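Local coordinates for endo-arabinase (Bacteroides thetaiotaomicron, PDB 5C0P), which probably hydrolyses glycosidic bonds within arabinan, as a metal-binding member of glycoside hydrolase family 43, at residues 22-27 and 40-45; 29-34 and 56-61; 148-153 and 241-246; 166-169 and 174-177; 188-193 and 230-235. All coordinates share one frame; numbering follows the deposited sequence.

From the N terminus, contact 1 closes a short loop that brings the connection 22-27 onto strand 39-45, and contact 2 joins strand 30-34 to the turn before strand 60-68. These two cross, since their segments alternate along the chain; they share one sheet, with centres about 9 Å apart. Contact 3 then closes a long excursion of 87 residues, tying strand 147-153 to a loop of a later sheet. Contacts 4 and 5 are both nested inside it, in series: contact 4 is a local hairpin beside strand 147-153, while contact 5 sets the loop 188-193 on strand 231-238. Together they sample several blades of the beta-propeller.

Contact 1 (22-27 and 40-45); sequences SSLRLR and YYLHFN
Against one blade of the family 43 beta-propeller, Leu-24 and Leu-26 of the connection leading into strand 30-34 pack on Leu-42 and Phe-44 of strand 39-45. Leu-26 CD2 stands over one ring face, 4.0 Å from the centroid of the Phe-44 ring and 18° off its normal, which is a CH-pi contact; the two side chains cross at about a right angle. With its CG held between backbone N and carbonyl carbon (chi1 62°), Phe-44 turns that face to the loop, and Tyr-53 meets the ring edge-to-face. Leu-42 uses a single methyl for both leucines: its CD2 is 4.0 Å from Leu-24 CD1, tip to tip, and 4.1 Å from Leu-26 CD2. Beside these apolar groups the backbones are joined through water. One water donates to both Arg-25 O and Asn-45 O, and a second accepts from Asn-45 N at 2.8 Å while donating to Arg-27 O. Within the loop, Arg-25 NH2 bonds Ser-22 O at 2.9 Å and Leu-24 O at 2.8 Å, both acceptors lying in the guanidinium plane, though NH2 stands above the carbonyl plane of Leu-24. The Leu-42 side chain is about 9 Å from the bound magnesium ion. No direct hydrogen bond crosses between the segments, so the join rests on buried methyls and a ring, with water linking the backbones.

Contact 2 (29-34 and 56-61); sequences PFILVD and KDLSTW
Ile-31 and Leu-58 make the closest backbone approach, yet their CA atoms are 9.0 Å apart, so the strand and the turn meet through side chains and share no hydrogen bond. Ile-31 divides its branches between two partners. With CG1 beside the backbone N (chi1 -58°) and CG2 anti to that N, it sends CG2 to Leu-58 CD2 at 4.0 Å and CD1 to Trp-61 CH2 at 4.1 Å. The indole is also tied to the turn itself: Trp-61 NE1 donates to Leu-58 O over 3.0 Å, approaching from above the carbonyl plane in a bent bond of 136°. Replacing Trp-61 with an alanine would probably open a gap beside Ile-31 CD1 and leave Leu-58 O without this donor. A further clasp comes from Asp-57 OD1, which accepts from Ser-59 N at 2.9 Å, forming an Asx turn, and from Thr-60 N at 3.3 Å. Phe-265 of strand 260-266 touches both Ile-31 and Leu-58, so the cluster reaches beyond its own sheet. The arrangement is that of a hairpin connection between antiparallel strands 50-55 and 60-68 whose side chains reach strand 30-34 of the same sheet, a propeller blade, with the Asx turn shaping the bend.

Contact 3 (148-153 and 241-246); sequences WLLFCR and GNVLGP
Trp-148 lays one face of its indole against Val-243, whose two methyls share the ring system. Val-243 CG2 sits 3.9 Å from the centroid of the five-membered ring of Trp-148, 12° off the normal, a CH-pi contact over the face. Its other methyl, CG1, is anti to the backbone N (chi1 174°) and reaches the six-membered part, 3.8 Å from Trp-148 CE3. The same CG1 meets Leu-150 CD2 at 4.3 Å, and Leu-244 adds its CD2 at 3.9 Å from Trp-148 CZ3, crossing the indole at about a right angle. Trp-148 NE1 is hydrogen-bonded to Asp-142, which helps fix the ring's rotation. The two valine methyls are presented by a type I turn from Asn-242 to Gly-245, closed by Gly-245 N donating to Asn-242 O at 3.0 Å. Asn-242 OD1 adds an Asx turn, receiving Leu-244 N at 2.9 Å from above the amide carbonyl plane. Ile-209 touches both Leu-150 and Val-243 and extends the apolar patch. With strand 147-153 and the loop between strands 231-238 and 248-249 belonging to different antiparallel sheets, this is the packing between blades expected in a beta-propeller.

Contact 4 (166-169 and 174-177); sequences QRLA and TTEG
Three direct hydrogen bonds join Gln-166, Arg-167 and Ala-169 to the returning segment 174-177. Two are backbone bonds: Glu-176 N donates to Arg-167 O at 2.8 Å, and Ala-169 N to Thr-174 O at 2.9 Å, the latter almost straight at 172°. Third, Gln-166, with CG anti to its N (chi1 -167°) and the chain extended beyond, passes across Thr-175 to place NE2 2.9 Å from Gly-177 O, which lies in the amide plane of Gln-166, though NE2 stands above the carbonyl plane and the bond is bent (143°). Thr-175 packs beside that amide, its CB 3.5 Å from Gln-166 CD; Gln-166 NE2 comes to 3.3 Å from Thr-175 OG1, but its N-H is badly directed for a hydrogen bond. One water accepts from Arg-167 N at 2.9 Å and donates to Glu-176 O at 2.7 Å. A second lies within hydrogen-bonding distance of Leu-168 O and Glu-176 OE2, and Thr-174 OG1 bonds a glycerol probably from the crystallisation liquor. Arg-167 NE and Glu-176 OE1 are 5.0 Å apart, no salt bridge; Arg-167 NH1 is instead paired with Asp-142. Such pairing marks a small antiparallel beta hairpin, formed by strands 162-168 and 175-176.

Contact 5 (188-193 and 230-235); sequences APWVGS and KYAIGQ
Trp-190, carried on a type I turn from Ala-188 to Val-191, packs against Ala-232 and Gly-234 of strand 231-238, in an antiparallel blade of the beta-propeller. Van der Waals packing dominates. Trp-190 CZ2 comes to 3.5 Å from Gly-234 CA, and Trp-190 CZ3 to 4.3 Å from Ala-232 CB, so the six-membered part of the indole spans Ala-232, whose CB points toward the loop, and Gly-234, two residues on, where a CB would point the same way but sit just 2.3 Å from Trp-190 CZ2, a clash. The indole reaches this place with CG set between the backbone N and the carbonyl carbon (chi1 55°). Other groups flank the ring: Val-191 CG2 lies 3.5 Å above its plane, offset toward the rim, and Trp-221 meets it with planes at about 40°. A serine at Trp-190, lacking the indole, is likely to leave a gap beside Gly-234 and Trp-221 without its aromatic neighbour. No direct hydrogen bond crosses between the segments; the turn is closed by Val-191 N donating to Ala-188 O at 3.2 Å, and Trp-190 NE1 donates to a water 2.9 Å away, in the ring plane, that also lies 2.9 Å from Gln-235 O.

Contact 1 (22-27 and 40-45)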
# COMPACT_ATOMS: atom_id res chain seq x y z
N SER A 22 -20.49 -1.24 -3.82
CA SER A 22 -20.80 -2.46 -3.07
C SER A 22 -20.55 -3.73 -3.88
O SER A 22 -20.42 -4.82 -3.32
CB SER A 22 -22.24 -2.42 -2.56
OG SER A 22 -23.15 -2.32 -3.64
N SER A 23 -20.47 -3.60 -5.21
CA SER A 23 -20.32 -4.76 -6.08
C SER A 23 -18.85 -5.07 -6.39
O SER A 23 -18.54 -6.11 -6.97
CB SER A 23 -21.08 -4.55 -7.39
OG SER A 23 -20.32 -3.74 -8.27
N LEU A 24 -17.95 -4.17 -6.00
CA LEU A 24 -16.54 -4.36 -6.28
C LEU A 24 -15.99 -5.53 -5.47
O LEU A 24 -16.29 -5.67 -4.28
CB LEU A 24 -15.74 -3.09 -5.97
CG LEU A 24 -16.10 -1.87 -6.82
CD1 LEU A 24 -15.28 -0.66 -6.40
CD2 LEU A 24 -15.89 -2.18 -8.29
N ARG A 25 -15.21 -6.38 -6.12
CA ARG A 25 -14.55 -7.51 -5.48
C ARG A 25 -13.06 -7.43 -5.80
O ARG A 25 -12.64 -7.72 -6.92
CB ARG A 25 -15.15 -8.83 -5.97
CG ARG A 25 -16.59 -9.03 -5.56
CD ARG A 25 -16.72 -9.16 -4.05
NE ARG A 25 -18.11 -9.35 -3.64
CZ ARG A 25 -18.97 -8.36 -3.41
NH1 ARG A 25 -20.21 -8.65 -3.03
NH2 ARG A 25 -18.60 -7.09 -3.55
N LEU A 26 -12.27 -7.01 -4.82
CA LEU A 26 -10.85 -6.80 -5.01
C LEU A 26 -10.19 -6.66 -3.65
O LEU A 26 -10.87 -6.45 -2.64
CB LEU A 26 -10.59 -5.56 -5.88
CG LEU A 26 -11.37 -4.28 -5.55
CD1 LEU A 26 -10.67 -3.46 -4.48
CD2 LEU A 26 -11.62 -3.43 -6.80
N ARG A 27 -8.87 -6.82 -3.63
CA ARG A 27 -8.07 -6.69 -2.42
C ARG A 27 -7.26 -5.41 -2.49
O ARG A 27 -7.04 -4.85 -3.56
CB ARG A 27 -7.11 -7.87 -2.31
CG ARG A 27 -7.77 -9.22 -2.14
CD ARG A 27 -6.73 -10.34 -2.05
NE ARG A 27 -5.86 -10.18 -0.88
CZ ARG A 27 -6.18 -10.60 0.33
NH1 ARG A 27 -7.34 -11.22 0.55
NH2 ARG A 27 -5.33 -10.42 1.34
N TYR A 40 -11.56 10.19 -8.89
CA TYR A 40 -10.93 9.17 -8.07
C TYR A 40 -10.61 7.97 -8.96
O TYR A 40 -11.40 7.61 -9.83
CB TYR A 40 -11.87 8.71 -6.97
CG TYR A 40 -12.35 9.78 -6.02
CD1 TYR A 40 -11.60 10.14 -4.92
CD2 TYR A 40 -13.59 10.40 -6.21
CE1 TYR A 40 -12.05 11.11 -4.04
CE2 TYR A 40 -14.05 11.37 -5.33
CZ TYR A 40 -13.26 11.71 -4.25
OH TYR A 40 -13.70 12.66 -3.36
N TYR A 41 -9.46 7.35 -8.73
CA TYR A 41 -9.05 6.19 -9.51
C TYR A 41 -8.71 5.03 -8.59
O TYR A 41 -7.99 5.21 -7.61
CB TYR A 41 -7.86 6.50 -10.41
CG TYR A 41 -8.14 7.59 -11.42
CD1 TYR A 41 -8.11 8.93 -11.05
CD2 TYR A 41 -8.45 7.27 -12.74
CE1 TYR A 41 -8.39 9.93 -11.97
CE2 TYR A 41 -8.73 8.26 -13.66
CZ TYR A 41 -8.70 9.59 -13.27
OH TYR A 41 -8.98 10.55 -14.21
N LEU A 42 -9.19 3.85 -8.95
CA LEU A 42 -8.89 2.63 -8.22
C LEU A 42 -8.26 1.63 -9.18
O LEU A 42 -8.96 1.02 -10.01
CB LEU A 42 -10.17 2.07 -7.60
CG LEU A 42 -10.15 0.75 -6.82
CD1 LEU A 42 -8.99 0.71 -5.83
CD2 LEU A 42 -11.47 0.56 -6.07
N HIS A 43 -6.94 1.51 -9.08
CA HIS A 43 -6.18 0.53 -9.85
C HIS A 43 -6.11 -0.75 -9.02
O HIS A 43 -5.86 -0.68 -7.82
CB HIS A 43 -4.77 1.05 -10.10
CG HIS A 43 -4.72 2.27 -10.96
ND1 HIS A 43 -4.35 2.22 -12.29
CD2 HIS A 43 -4.96 3.57 -10.69
CE1 HIS A 43 -4.38 3.44 -12.80
NE2 HIS A 43 -4.75 4.28 -11.84
N PHE A 44 -6.30 -1.90 -9.65
CA PHE A 44 -6.31 -3.14 -8.89
C PHE A 44 -5.77 -4.32 -9.69
O PHE A 44 -5.75 -4.30 -10.93
CB PHE A 44 -7.72 -3.44 -8.33
CG PHE A 44 -8.79 -3.62 -9.39
CD1 PHE A 44 -9.44 -2.52 -9.94
CD2 PHE A 44 -9.16 -4.89 -9.81
CE1 PHE A 44 -10.43 -2.69 -10.90
CE2 PHE A 44 -10.15 -5.07 -10.77
CZ PHE A 44 -10.79 -3.97 -11.31
N ASN A 45 -5.28 -5.33 -8.97
CA ASN A 45 -4.85 -6.58 -9.58
C ASN A 45 -6.05 -7.31 -10.19
O ASN A 45 -6.98 -7.70 -9.47
CB ASN A 45 -4.17 -7.46 -8.53
CG ASN A 45 -3.68 -8.78 -9.09
OD1 ASN A 45 -3.66 -8.99 -10.30
ND2 ASN A 45 -3.28 -9.69 -8.20
O HOH W 1 -9.73 -8.41 -7.99
O HOH W 2 -5.55 -5.47 -6.17
O HOH W 3 -7.58 -7.48 -6.21

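Contact 2 (29-34 and 56-61)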
# COMPACT_ATOMS: atom_id res chain seq x y z
N PRO A 29 -7.35 -2.08 -1.72
CA PRO A 29 -7.76 -0.93 -2.54
C PRO A 29 -7.10 0.39 -2.16
O PRO A 29 -7.27 0.91 -1.04
CB PRO A 29 -9.27 -0.85 -2.29
CG PRO A 29 -9.43 -1.37 -0.90
CD PRO A 29 -8.40 -2.46 -0.75
N PHE A 30 -6.34 0.92 -3.10
CA PHE A 30 -5.69 2.21 -2.95
C PHE A 30 -6.46 3.22 -3.79
O PHE A 30 -6.65 3.01 -4.99
CB PHE A 30 -4.25 2.11 -3.44
CG PHE A 30 -3.44 3.36 -3.22
CD1 PHE A 30 -3.60 4.46 -4.07
CD2 PHE A 30 -2.51 3.45 -2.20
CE1 PHE A 30 -2.86 5.62 -3.89
CE2 PHE A 30 -1.75 4.60 -2.01
CZ PHE A 30 -1.93 5.69 -2.86
N ILE A 31 -6.90 4.31 -3.18
CA ILE A 31 -7.65 5.34 -3.90
C ILE A 31 -6.75 6.51 -4.26
O ILE A 31 -6.19 7.18 -3.38
CB ILE A 31 -8.80 5.89 -3.03
CG1 ILE A 31 -9.75 4.77 -2.59
CG2 ILE A 31 -9.54 7.01 -3.80
CD1 ILE A 31 -10.37 4.01 -3.76
N LEU A 32 -6.58 6.74 -5.56
CA LEU A 32 -5.89 7.93 -6.05
C LEU A 32 -6.90 9.06 -6.19
O LEU A 32 -7.86 8.95 -6.96
CB LEU A 32 -5.24 7.65 -7.41
CG LEU A 32 -4.69 8.87 -8.16
CD1 LEU A 32 -3.52 9.52 -7.42
CD2 LEU A 32 -4.28 8.46 -9.56
N VAL A 33 -6.71 10.14 -5.42
CA VAL A 33 -7.51 11.35 -5.58
C VAL A 33 -6.77 12.28 -6.52
O VAL A 33 -5.73 12.84 -6.15
CB VAL A 33 -7.73 12.05 -4.22
CG1 VAL A 33 -8.66 13.26 -4.38
CG2 VAL A 33 -8.29 11.09 -3.21
N ASP A 34 -7.28 12.43 -7.74
CA ASP A 34 -6.58 13.24 -8.72
C ASP A 34 -7.28 14.57 -8.92
O ASP A 34 -8.33 14.64 -9.55
CB ASP A 34 -6.50 12.51 -10.06
CG ASP A 34 -5.66 13.25 -11.06
OD1 ASP A 34 -4.52 13.63 -10.70
OD2 ASP A 34 -6.16 13.49 -12.18
N LYS A 56 -16.53 9.66 -9.82
CA LYS A 56 -16.68 11.06 -9.43
C LYS A 56 -16.81 11.22 -7.93
O LYS A 56 -16.54 12.29 -7.40
CB LYS A 56 -17.91 11.70 -10.09
CG LYS A 56 -17.87 11.82 -11.60
CD LYS A 56 -19.22 12.33 -12.09
CE LYS A 56 -19.26 12.61 -13.58
NZ LYS A 56 -20.59 13.18 -13.96
N ASP A 57 -17.26 10.17 -7.23
CA ASP A 57 -17.74 10.35 -5.86
C ASP A 57 -17.49 9.20 -4.89
O ASP A 57 -17.92 9.28 -3.74
CB ASP A 57 -19.24 10.69 -5.85
CG ASP A 57 -20.11 9.57 -6.45
OD1 ASP A 57 -19.57 8.51 -6.83
OD2 ASP A 57 -21.34 9.76 -6.52
N LEU A 58 -16.81 8.16 -5.39
CA LEU A 58 -16.51 6.92 -4.64
C LEU A 58 -17.67 5.94 -4.54
O LEU A 58 -17.50 4.80 -4.10
CB LEU A 58 -15.92 7.20 -3.25
CG LEU A 58 -14.67 8.10 -3.22
CD1 LEU A 58 -14.41 8.56 -1.79
CD2 LEU A 58 -13.49 7.33 -3.76
N SER A 59 -18.86 6.37 -4.99
CA SER A 59 -20.06 5.55 -4.86
C SER A 59 -20.35 4.71 -6.10
O SER A 59 -20.66 3.52 -5.98
CB SER A 59 -21.27 6.43 -4.53
OG SER A 59 -22.44 5.64 -4.39
N THR A 60 -20.26 5.32 -7.27
CA THR A 60 -20.44 4.57 -8.51
C THR A 60 -19.20 4.69 -9.38
O THR A 60 -18.56 5.75 -9.43
CB THR A 60 -21.69 5.02 -9.30
OG1 THR A 60 -21.58 6.41 -9.60
CG2 THR A 60 -22.96 4.77 -8.48
N TRP A 61 -18.87 3.60 -10.08
CA TRP A 61 -17.59 3.47 -10.76
C TRP A 61 -17.75 3.15 -12.24
O TRP A 61 -18.79 2.63 -12.67
CB TRP A 61 -16.74 2.39 -10.07
CG TRP A 61 -16.39 2.77 -8.67
CD1 TRP A 61 -17.18 2.67 -7.55
CD2 TRP A 61 -15.16 3.37 -8.24
NE1 TRP A 61 -16.50 3.16 -6.46
CE2 TRP A 61 -15.26 3.60 -6.85
CE3 TRP A 61 -13.99 3.75 -8.90
CZ2 TRP A 61 -14.23 4.18 -6.11
CZ3 TRP A 61 -12.96 4.32 -8.17
CH2 TRP A 61 -13.08 4.53 -6.78

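Contact 3 (148-153 and 241-246)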
# COMPACT_ATOMS: atom_id res chain seq x y z
N TRP A 148 10.06 8.94 0.23
CA TRP A 148 10.49 7.76 0.96
C TRP A 148 9.77 6.54 0.44
O TRP A 148 8.57 6.59 0.17
CB TRP A 148 10.13 7.89 2.44
CG TRP A 148 10.94 8.88 3.22
CD1 TRP A 148 10.75 10.23 3.30
CD2 TRP A 148 12.07 8.58 4.05
NE1 TRP A 148 11.68 10.79 4.13
CE2 TRP A 148 12.51 9.80 4.61
CE3 TRP A 148 12.74 7.40 4.39
CZ2 TRP A 148 13.60 9.87 5.48
CZ3 TRP A 148 13.82 7.47 5.25
CH2 TRP A 148 14.24 8.70 5.80
N LEU A 149 10.52 5.45 0.34
CA LEU A 149 9.98 4.12 0.07
C LEU A 149 9.77 3.41 1.40
O LEU A 149 10.67 3.38 2.24
CB LEU A 149 10.98 3.33 -0.78
CG LEU A 149 10.62 1.87 -1.03
CD1 LEU A 149 9.45 1.80 -2.02
CD2 LEU A 149 11.83 1.12 -1.57
N LEU A 150 8.58 2.84 1.59
CA LEU A 150 8.31 1.96 2.73
C LEU A 150 8.05 0.59 2.13
O LEU A 150 7.39 0.49 1.11
CB LEU A 150 7.08 2.40 3.50
CG LEU A 150 6.98 3.87 3.90
CD1 LEU A 150 5.63 4.14 4.56
CD2 LEU A 150 8.13 4.25 4.80
N PHE A 151 8.56 -0.47 2.75
CA PHE A 151 8.28 -1.80 2.21
C PHE A 151 8.35 -2.87 3.27
O PHE A 151 8.87 -2.66 4.37
CB PHE A 151 9.19 -2.14 1.01
CG PHE A 151 10.65 -2.27 1.35
CD1 PHE A 151 11.18 -3.50 1.72
CD2 PHE A 151 11.50 -1.17 1.26
CE1 PHE A 151 12.54 -3.62 2.02
CE2 PHE A 151 12.85 -1.29 1.55
CZ PHE A 151 13.37 -2.51 1.93
N CYS A 152 7.82 -4.04 2.93
CA CYS A 152 7.89 -5.20 3.80
C CYS A 152 8.93 -6.17 3.30
O CYS A 152 9.09 -6.36 2.09
CB CYS A 152 6.56 -5.94 3.79
SG CYS A 152 5.19 -4.96 4.36
N ARG A 153 9.63 -6.80 4.22
CA ARG A 153 10.44 -7.95 3.88
C ARG A 153 9.65 -9.14 4.37
O ARG A 153 9.33 -9.23 5.56
CB ARG A 153 11.81 -7.89 4.55
CG ARG A 153 12.77 -8.84 3.91
CD ARG A 153 14.15 -8.80 4.53
NE ARG A 153 14.90 -9.94 4.03
CZ ARG A 153 16.11 -10.27 4.46
NH1 ARG A 153 16.70 -9.55 5.40
NH2 ARG A 153 16.73 -11.33 3.95
N GLY A 241 8.39 12.61 14.71
CA GLY A 241 8.25 13.08 13.34
C GLY A 241 9.30 12.50 12.40
O GLY A 241 9.39 12.88 11.24
N ASN A 242 10.09 11.56 12.91
CA ASN A 242 11.12 10.89 12.11
C ASN A 242 10.54 9.65 11.44
O ASN A 242 9.94 8.81 12.10
CB ASN A 242 12.27 10.50 13.06
CG ASN A 242 13.55 10.11 12.33
OD1 ASN A 242 13.53 9.71 11.17
ND2 ASN A 242 14.67 10.18 13.04
N VAL A 243 10.72 9.52 10.13
CA VAL A 243 10.26 8.32 9.44
C VAL A 243 10.90 7.06 10.04
O VAL A 243 10.29 5.98 10.03
CB VAL A 243 10.56 8.40 7.92
CG1 VAL A 243 10.23 7.10 7.22
CG2 VAL A 243 9.75 9.53 7.30
N LEU A 244 12.10 7.21 10.57
CA LEU A 244 12.83 6.06 11.12
C LEU A 244 12.37 5.65 12.52
O LEU A 244 12.77 4.60 13.02
CB LEU A 244 14.34 6.33 11.10
CG LEU A 244 14.91 6.72 9.74
CD1 LEU A 244 16.43 6.83 9.81
CD2 LEU A 244 14.48 5.70 8.68
N GLY A 245 11.53 6.48 13.14
CA GLY A 245 10.99 6.15 14.45
C GLY A 245 11.55 7.00 15.58
O GLY A 245 12.01 8.12 15.35
N PRO A 246 11.51 6.49 16.82
CA PRO A 246 10.96 5.16 17.16
C PRO A 246 9.45 5.08 16.98
O PRO A 246 8.70 6.03 17.23
CB PRO A 246 11.32 5.01 18.64
CG PRO A 246 11.40 6.41 19.16
CD PRO A 246 11.97 7.22 18.02

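Contact 4 (166-169 and 174-177)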
# COMPACT_ATOMS: atom_id res chain seq x y z
N GLN A 166 13.31 3.75 3.37
CA GLN A 166 14.52 4.10 2.64
C GLN A 166 14.23 5.34 1.80
O GLN A 166 13.19 5.39 1.16
CB GLN A 166 14.92 2.94 1.73
CG GLN A 166 16.32 3.03 1.16
CD GLN A 166 16.72 1.79 0.41
OE1 GLN A 166 15.88 0.92 0.13
NE2 GLN A 166 17.99 1.69 0.06
N ARG A 167 15.14 6.31 1.78
CA ARG A 167 14.92 7.47 0.90
C ARG A 167 14.98 7.06 -0.57
O ARG A 167 15.76 6.18 -0.96
CB ARG A 167 15.92 8.60 1.15
CG ARG A 167 15.66 9.40 2.43
CD ARG A 167 16.49 10.69 2.42
NE ARG A 167 16.27 11.52 3.61
CZ ARG A 167 15.21 12.30 3.79
NH1 ARG A 167 14.27 12.35 2.86
NH2 ARG A 167 15.08 13.02 4.91
N LEU A 168 14.14 7.70 -1.38
CA LEU A 168 14.21 7.56 -2.82
C LEU A 168 14.87 8.79 -3.43
O LEU A 168 14.77 9.90 -2.89
CB LEU A 168 12.80 7.42 -3.40
CG LEU A 168 12.09 6.10 -3.14
CD1 LEU A 168 10.59 6.22 -3.41
CD2 LEU A 168 12.69 5.03 -4.03
N ALA A 169 15.55 8.60 -4.56
CA ALA A 169 16.05 9.72 -5.34
C ALA A 169 14.87 10.57 -5.79
O ALA A 169 13.75 10.07 -5.87
CB ALA A 169 16.81 9.22 -6.56
N THR A 174 15.89 5.35 -8.22
CA THR A 174 16.84 4.64 -7.38
C THR A 174 16.59 5.02 -5.93
O THR A 174 15.84 5.97 -5.65
CB THR A 174 18.30 5.00 -7.72
OG1 THR A 174 18.51 6.40 -7.50
CG2 THR A 174 18.62 4.64 -9.15
N THR A 175 17.23 4.30 -5.02
CA THR A 175 17.18 4.61 -3.61
C THR A 175 18.45 5.32 -3.18
O THR A 175 19.45 5.33 -3.90
CB THR A 175 17.02 3.33 -2.77
OG1 THR A 175 18.03 2.39 -3.15
CG2 THR A 175 15.64 2.73 -2.97
N GLU A 176 18.40 5.90 -1.98
CA GLU A 176 19.56 6.52 -1.36
C GLU A 176 19.85 5.79 -0.06
O GLU A 176 18.93 5.47 0.68
CB GLU A 176 19.28 7.98 -1.05
CG GLU A 176 18.92 8.83 -2.24
CD GLU A 176 18.73 10.28 -1.87
OE1 GLU A 176 18.72 10.58 -0.65
OE2 GLU A 176 18.60 11.12 -2.78
N GLY A 177 21.12 5.53 0.22
CA GLY A 177 21.48 4.85 1.45
C GLY A 177 20.98 3.42 1.53
O GLY A 177 20.56 2.84 0.52
O HOH W 4 17.70 6.02 3.03
O HOH W 5 15.74 12.23 -2.17

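Contact 5 (188-193 and 230-235)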
# COMPACT_ATOMS: atom_id res chain seq x y z
N ALA A 188 4.04 -5.38 17.92
CA ALA A 188 2.65 -4.99 18.18
C ALA A 188 2.00 -6.07 19.03
O ALA A 188 2.00 -7.24 18.65
CB ALA A 188 1.89 -4.82 16.88
N PRO A 189 1.43 -5.68 20.19
CA PRO A 189 0.90 -6.68 21.12
C PRO A 189 -0.31 -7.44 20.56
O PRO A 189 -0.61 -8.52 21.05
CB PRO A 189 0.45 -5.84 22.32
CG PRO A 189 1.07 -4.51 22.15
CD PRO A 189 1.36 -4.31 20.71
N TRP A 190 -0.98 -6.87 19.57
CA TRP A 190 -2.20 -7.51 19.06
C TRP A 190 -1.88 -8.62 18.06
O TRP A 190 -2.75 -9.43 17.73
CB TRP A 190 -3.13 -6.48 18.41
CG TRP A 190 -2.48 -5.67 17.32
CD1 TRP A 190 -1.88 -4.44 17.45
CD2 TRP A 190 -2.37 -6.02 15.93
NE1 TRP A 190 -1.41 -4.01 16.23
CE2 TRP A 190 -1.70 -4.95 15.28
CE3 TRP A 190 -2.79 -7.11 15.16
CZ2 TRP A 190 -1.43 -4.96 13.91
CZ3 TRP A 190 -2.52 -7.11 13.79
CH2 TRP A 190 -1.85 -6.04 13.19
N VAL A 191 -0.64 -8.66 17.60
CA VAL A 191 -0.25 -9.58 16.53
C VAL A 191 -0.13 -11.03 17.01
O VAL A 191 0.45 -11.31 18.07
CB VAL A 191 1.08 -9.14 15.88
CG1 VAL A 191 1.65 -10.24 14.98
CG2 VAL A 191 0.87 -7.86 15.09
N GLY A 192 -0.67 -11.96 16.22
CA GLY A 192 -0.49 -13.37 16.47
C GLY A 192 0.16 -14.04 15.28
O GLY A 192 -0.02 -13.60 14.14
N SER A 193 0.92 -15.09 15.53
CA SER A 193 1.58 -15.81 14.44
C SER A 193 0.61 -16.66 13.63
O SER A 193 -0.41 -17.14 14.16
CB SER A 193 2.70 -16.69 14.98
OG SER A 193 3.64 -15.93 15.72
N LYS A 230 -8.08 -12.99 12.84
CA LYS A 230 -8.52 -12.06 11.79
C LYS A 230 -7.40 -11.20 11.23
O LYS A 230 -6.49 -10.78 11.94
CB LYS A 230 -9.63 -11.14 12.29
CG LYS A 230 -10.98 -11.83 12.44
CD LYS A 230 -12.01 -10.87 13.01
CE LYS A 230 -13.36 -11.54 13.14
NZ LYS A 230 -14.30 -10.70 13.93
N TYR A 231 -7.48 -10.91 9.94
CA TYR A 231 -6.62 -9.91 9.33
C TYR A 231 -7.08 -8.58 9.90
O TYR A 231 -8.27 -8.40 10.20
CB TYR A 231 -6.86 -9.94 7.83
CG TYR A 231 -5.82 -9.25 6.96
CD1 TYR A 231 -4.46 -9.48 7.12
CD2 TYR A 231 -6.23 -8.40 5.93
CE1 TYR A 231 -3.53 -8.86 6.28
CE2 TYR A 231 -5.31 -7.80 5.08
CZ TYR A 231 -3.97 -8.02 5.27
OH TYR A 231 -3.07 -7.42 4.42
N ALA A 232 -6.15 -7.64 10.07
CA ALA A 232 -6.50 -6.39 10.73
C ALA A 232 -5.57 -5.27 10.35
O ALA A 232 -4.50 -5.48 9.76
CB ALA A 232 -6.48 -6.58 12.25
N ILE A 233 -6.00 -4.06 10.71
CA ILE A 233 -5.21 -2.85 10.54
C ILE A 233 -4.68 -2.44 11.90
O ILE A 233 -5.47 -2.28 12.86
CB ILE A 233 -6.08 -1.69 10.01
CG1 ILE A 233 -6.84 -2.12 8.75
CG2 ILE A 233 -5.22 -0.45 9.76
CD1 ILE A 233 -8.00 -1.18 8.40
N GLY A 234 -3.36 -2.31 12.00
CA GLY A 234 -2.75 -1.79 13.20
C GLY A 234 -2.20 -0.40 12.92
O GLY A 234 -2.06 0.01 11.76
N GLN A 235 -1.93 0.34 13.98
CA GLN A 235 -1.31 1.65 13.82
C GLN A 235 -0.13 1.79 14.76
O GLN A 235 -0.08 1.16 15.82
CB GLN A 235 -2.32 2.79 14.03
CG GLN A 235 -2.83 2.94 15.45
CD GLN A 235 -3.81 4.08 15.59
OE1 GLN A 235 -3.69 5.12 14.92
NE2 GLN A 235 -4.80 3.91 16.47
O HOH W 6 0.18 -1.70 15.65